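Local coordinates for protein EscN (Escherichia coli O127:H6, PDB 2OBL) that belongs to the type III secretion branch of the ATP synthase alpha/beta family and carries a nucleotide-binding domain of the P-loop NTPase fold, at residues A97-A103 and K160-M166; I70-I76 and S214-T220. The protein carries 1 engineered substitution. All coordinates share one frame; numbering follows the deposited sequence.

The four segments lie on four parallel strands of one central sheet. Starting from the N terminus, the chain passes I70-I76 and runs through helix 84-94 to A97-A103. It then passes strand 127-132 and helix 138-156 before K160-M166, where interaction 1 closes a loop of 56 residues. S214-T220 comes next and pairs back with I70-I76, so interaction 2 closes a longer loop that encloses interaction 1 entirely. The two contacts therefore nest and do not cross. Strands 161-167 and 214-222 are neighbours, with a probable hydrogen bond from I218 N to L164 O. Across the sheet the order is 73-78, 214-222, 161-167, 99-105.

Interaction 1 of 2, residues A97-A103 and K160-M166; sequences ADIIVLA and KNVLLMM
L102 and M165 make the closest side-chain packing of this contact. They lie side by side and point the same way, with L102 CD2 3.6 Å from M165 SD. M165 CG is anti to the backbone N (chi1 175°) and chi2 is also extended, so CG and SD both run past L102 CD2 before the chain bends at chi3. Helix 84-94 covers this face, and its L88, I91 and C92 meet M165. Nearer the start of the strands, A97 CB meets L163 CB at 3.7 Å on the same side.

On the other face V101 is forked. Its CG2 touches V162 CG1, and its CG1 lies 4.0 Å from L164 CD1. Helix 138-156 closes over this layer, where A103 meets A148 and V162 meets F155. Between the layers runs a parallel ladder. L163 and M165 each use both N and O, taking I99 O, V101 N, V101 O and A103 N as partners. L163 N lies 2.9 Å from I99 O. Strands 99-105 and 161-167 are neighbours in the central sheet of a P-loop NTPase fold. Strand 127-132 flanks 99-105 on its other edge, and helix 138-156 carries the chain from there across to 161-167.

The solvent end is looser and more polar. D98 is exposed, and its carboxylate stands in for a backbone acceptor. N161 N reaches D98 OD2 at 2.8 Å in a nearly straight bond (172°), arriving from above the carboxylate plane. D98 N in turn donates to N161 O at 2.8 Å. K160 lays its CG 3.8 Å from I99 CG1 and bends beyond it at chi2. Its NZ stays 5.7 Å from D98 OD2, so the opposite charges do not pair directly. N161 turns its amide to the next strand, where OD1 bonds S214 OG.

Interaction 2 of 2, residues I70-I76 and S214-T220; sequences IGQRIGI and SITAIYT
Chi1 of T216 (-55°) sets its two branches to different tasks on I70-I76. OG1 sits beside the threonine's own backbone N and accepts the N-H of G71, with G71 N 2.8 Å from T216 OG1 and an almost straight bond (174°). CG2 goes the other way and meets I74 CD1 at 4.0 Å. The two strands are parallel neighbours at the middle of the P-loop NTPase core. Strand 73-78 leads into a probable Walker A loop and helix 84-94.

The bond from G71 N to the threonine hydroxyl oxygen precedes the backbone ladder. Q72 O takes A217 N at 3.0 Å. I74 then uses both its N and its O, for A217 O and Y219 N, and I76 N follows on Y219 O.

The face that carries A217 and Y219 has little from G75, which has no side chain. R73 runs beside Y219 here, its CG at the ring edge, 4.1 Å from CE2. The chain then bends at chi2 and chi3 and leads its guanidinium away to a salt bridge with D241. That group stands nearly upright to the tyrosine ring (83°).

On the opposite face, I91 of helix 84-94 touches both I76 and I218. T220 OG1 bonds D167 OD1. I76 CD1 crosses to I218 CG2 at 3.7 Å on this face.

Interaction 1 of 2, residues A97-A103 and K160-M166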
# COMPACT_ATOMS: atom_id res chain seq x y z
N ALA A 97 10.13 1.63 -8.24
CA ALA A 97 9.63 0.46 -8.94
C ALA A 97 9.83 0.66 -10.43
O ALA A 97 9.66 1.77 -10.93
CB ALA A 97 8.16 0.24 -8.63
N ASP A 98 10.19 -0.41 -11.12
CA ASP A 98 10.38 -0.38 -12.58
C ASP A 98 9.02 -0.37 -13.27
O ASP A 98 8.84 0.26 -14.32
CB ASP A 98 11.14 -1.63 -13.03
CG ASP A 98 12.55 -1.70 -12.48
OD1 ASP A 98 13.16 -0.63 -12.25
OD2 ASP A 98 13.05 -2.82 -12.29
N ILE A 99 8.09 -1.09 -12.67
CA ILE A 99 6.75 -1.29 -13.22
C ILE A 99 5.74 -1.28 -12.08
O ILE A 99 5.98 -1.88 -11.04
CB ILE A 99 6.65 -2.69 -13.87
CG1 ILE A 99 7.71 -2.85 -14.98
CG2 ILE A 99 5.24 -2.94 -14.40
CD1 ILE A 99 7.34 -2.16 -16.26
N ILE A 100 4.62 -0.60 -12.29
CA ILE A 100 3.54 -0.59 -11.31
C ILE A 100 2.33 -1.27 -11.92
O ILE A 100 1.90 -0.93 -13.02
CB ILE A 100 3.15 0.84 -10.87
CG1 ILE A 100 4.36 1.59 -10.31
CG2 ILE A 100 2.04 0.79 -9.82
CD1 ILE A 100 4.13 3.08 -10.21
N VAL A 101 1.79 -2.26 -11.21
CA VAL A 101 0.55 -2.87 -11.62
C VAL A 101 -0.49 -2.49 -10.59
O VAL A 101 -0.38 -2.86 -9.42
CB VAL A 101 0.67 -4.40 -11.74
CG1 VAL A 101 -0.65 -5.02 -12.12
CG2 VAL A 101 1.77 -4.76 -12.74
N LEU A 102 -1.50 -1.75 -11.03
CA LEU A 102 -2.56 -1.26 -10.18
C LEU A 102 -3.82 -2.06 -10.41
O LEU A 102 -4.17 -2.39 -11.56
CB LEU A 102 -2.84 0.22 -10.49
CG LEU A 102 -2.00 1.25 -9.75
CD1 LEU A 102 -1.97 2.56 -10.50
CD2 LEU A 102 -2.57 1.47 -8.35
N ALA A 103 -4.49 -2.43 -9.32
CA ALA A 103 -5.80 -3.02 -9.40
C ALA A 103 -6.72 -2.08 -8.67
O ALA A 103 -6.61 -1.89 -7.44
CB ALA A 103 -5.82 -4.40 -8.77
N LYS A 160 12.05 -7.22 -13.74
CA LYS A 160 11.62 -5.91 -13.25
C LYS A 160 11.31 -5.96 -11.76
O LYS A 160 10.80 -6.96 -11.26
CB LYS A 160 10.37 -5.44 -14.00
CG LYS A 160 10.51 -5.41 -15.52
CD LYS A 160 11.55 -4.41 -15.97
CE LYS A 160 11.62 -4.33 -17.50
NZ LYS A 160 12.72 -3.42 -17.93
N ASN A 161 11.64 -4.89 -11.06
CA ASN A 161 11.15 -4.74 -9.70
C ASN A 161 9.77 -4.13 -9.78
O ASN A 161 9.62 -2.95 -10.13
CB ASN A 161 12.09 -3.91 -8.84
CG ASN A 161 13.24 -4.74 -8.29
OD1 ASN A 161 13.15 -5.98 -8.21
ND2 ASN A 161 14.32 -4.07 -7.90
N VAL A 162 8.77 -4.95 -9.48
CA VAL A 162 7.37 -4.59 -9.68
C VAL A 162 6.72 -4.13 -8.37
O VAL A 162 6.95 -4.70 -7.32
CB VAL A 162 6.59 -5.78 -10.25
CG1 VAL A 162 5.12 -5.41 -10.48
CG2 VAL A 162 7.24 -6.29 -11.55
N LEU A 163 5.92 -3.08 -8.45
CA LEU A 163 5.03 -2.71 -7.35
C LEU A 163 3.61 -3.09 -7.74
O LEU A 163 3.06 -2.56 -8.71
CB LEU A 163 5.10 -1.21 -7.05
CG LEU A 163 4.05 -0.69 -6.06
CD1 LEU A 163 4.16 -1.41 -4.72
CD2 LEU A 163 4.14 0.84 -5.86
N LEU A 164 3.03 -4.04 -7.00
CA LEU A 164 1.62 -4.40 -7.17
C LEU A 164 0.82 -3.61 -6.14
O LEU A 164 1.09 -3.69 -4.94
CB LEU A 164 1.43 -5.89 -6.93
CG LEU A 164 -0.02 -6.41 -6.89
CD1 LEU A 164 -0.72 -6.19 -8.25
CD2 LEU A 164 -0.00 -7.89 -6.52
N MET A 165 -0.15 -2.83 -6.60
CA MET A 165 -0.91 -2.01 -5.68
C MET A 165 -2.40 -2.29 -5.88
O MET A 165 -2.96 -2.00 -6.94
CB MET A 165 -0.59 -0.52 -5.87
CG MET A 165 -1.46 0.40 -5.01
SD MET A 165 -1.14 2.18 -5.16
CE MET A 165 0.45 2.36 -4.38
N MET A 166 -3.03 -2.85 -4.86
CA MET A 166 -4.40 -3.30 -4.98
C MET A 166 -5.30 -2.46 -4.08
O MET A 166 -5.21 -2.54 -2.86
CB MET A 166 -4.52 -4.77 -4.61
CG MET A 166 -5.97 -5.25 -4.70
SD MET A 166 -6.20 -6.98 -4.28
CE MET A 166 -4.89 -7.70 -5.23

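Interaction 2 of 2, residues I70-I76 and S214-T220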
# COMPACT_ATOMS: atom_id res chain seq x y z
N ILE A 70 12.01 -4.75 -0.28
CA ILE A 70 11.71 -5.37 -1.57
C ILE A 70 11.12 -6.76 -1.36
O ILE A 70 11.74 -7.63 -0.71
CB ILE A 70 12.95 -5.43 -2.48
CG1 ILE A 70 13.47 -4.02 -2.78
CG2 ILE A 70 12.63 -6.15 -3.78
CD1 ILE A 70 14.70 -3.99 -3.69
N GLY A 71 9.91 -6.95 -1.89
CA GLY A 71 9.18 -8.22 -1.79
C GLY A 71 8.23 -8.30 -0.59
O GLY A 71 7.62 -9.33 -0.36
N GLN A 72 8.13 -7.22 0.17
CA GLN A 72 7.22 -7.15 1.30
C GLN A 72 5.77 -7.13 0.83
O GLN A 72 5.48 -6.65 -0.27
CB GLN A 72 7.49 -5.86 2.07
CG GLN A 72 6.99 -5.85 3.49
CD GLN A 72 7.27 -4.54 4.18
OE1 GLN A 72 7.73 -3.58 3.55
NE2 GLN A 72 6.95 -4.46 5.47
N ARG A 73 4.88 -7.69 1.67
CA ARG A 73 3.44 -7.47 1.56
C ARG A 73 3.02 -6.46 2.61
O ARG A 73 3.24 -6.67 3.81
CB ARG A 73 2.66 -8.78 1.76
CG ARG A 73 2.77 -9.78 0.60
CD ARG A 73 4.04 -10.59 0.70
NE ARG A 73 4.19 -11.10 2.06
CZ ARG A 73 3.66 -12.23 2.52
NH1 ARG A 73 2.96 -13.02 1.70
NH2 ARG A 73 3.84 -12.58 3.78
N ILE A 74 2.46 -5.34 2.16
CA ILE A 74 2.18 -4.19 3.04
C ILE A 74 0.71 -3.85 2.96
O ILE A 74 0.15 -3.83 1.87
CB ILE A 74 2.96 -2.95 2.53
CG1 ILE A 74 4.47 -3.26 2.44
CG2 ILE A 74 2.65 -1.71 3.37
CD1 ILE A 74 5.17 -2.53 1.30
N GLY A 75 0.07 -3.60 4.09
CA GLY A 75 -1.33 -3.17 4.07
C GLY A 75 -1.43 -1.69 4.40
O GLY A 75 -0.68 -1.19 5.24
N ILE A 76 -2.35 -0.99 3.75
CA ILE A 76 -2.68 0.37 4.17
C ILE A 76 -4.15 0.34 4.58
O ILE A 76 -5.02 -0.01 3.77
CB ILE A 76 -2.49 1.40 3.03
CG1 ILE A 76 -1.01 1.47 2.62
CG2 ILE A 76 -3.04 2.78 3.47
CD1 ILE A 76 -0.73 2.42 1.43
N SER A 214 11.22 -8.70 -8.70
CA SER A 214 10.52 -8.90 -7.45
C SER A 214 9.13 -8.32 -7.58
O SER A 214 8.85 -7.56 -8.52
CB SER A 214 11.23 -8.14 -6.33
OG SER A 214 11.30 -6.76 -6.64
N ILE A 215 8.26 -8.69 -6.65
CA ILE A 215 6.96 -8.06 -6.50
C ILE A 215 6.83 -7.64 -5.05
O ILE A 215 6.86 -8.48 -4.13
CB ILE A 215 5.79 -9.02 -6.84
CG1 ILE A 215 5.88 -9.52 -8.29
CG2 ILE A 215 4.45 -8.34 -6.57
CD1 ILE A 215 4.79 -10.52 -8.62
N THR A 216 6.72 -6.34 -4.86
CA THR A 216 6.41 -5.77 -3.57
C THR A 216 4.97 -5.34 -3.72
O THR A 216 4.60 -4.73 -4.74
CB THR A 216 7.29 -4.54 -3.28
OG1 THR A 216 8.66 -4.91 -3.41
CG2 THR A 216 7.03 -4.00 -1.88
N ALA A 217 4.15 -5.67 -2.73
CA ALA A 217 2.72 -5.48 -2.91
C ALA A 217 2.14 -4.64 -1.80
O ALA A 217 2.50 -4.80 -0.64
CB ALA A 217 2.02 -6.82 -3.01
N ILE A 218 1.25 -3.73 -2.17
CA ILE A 218 0.51 -2.93 -1.21
C ILE A 218 -0.96 -3.22 -1.40
O ILE A 218 -1.48 -3.06 -2.51
CB ILE A 218 0.76 -1.44 -1.46
CG1 ILE A 218 2.20 -1.08 -1.08
CG2 ILE A 218 -0.22 -0.58 -0.69
CD1 ILE A 218 2.58 0.36 -1.52
N TYR A 219 -1.62 -3.63 -0.32
CA TYR A 219 -3.05 -3.96 -0.33
C TYR A 219 -3.80 -2.99 0.57
O TYR A 219 -3.44 -2.83 1.74
CB TYR A 219 -3.25 -5.39 0.20
CG TYR A 219 -2.48 -6.43 -0.55
CD1 TYR A 219 -3.00 -7.02 -1.70
CD2 TYR A 219 -1.20 -6.82 -0.13
CE1 TYR A 219 -2.29 -7.97 -2.42
CE2 TYR A 219 -0.47 -7.77 -0.85
CZ TYR A 219 -1.03 -8.34 -1.98
OH TYR A 219 -0.31 -9.27 -2.68
N THR A 220 -4.82 -2.33 0.05
CA THR A 220 -5.59 -1.44 0.94
C THR A 220 -6.78 -2.15 1.57
O THR A 220 -7.41 -3.01 0.96
CB THR A 220 -6.07 -0.15 0.27
OG1 THR A 220 -7.07 -0.45 -0.70
CG2 THR A 220 -4.89 0.58 -0.40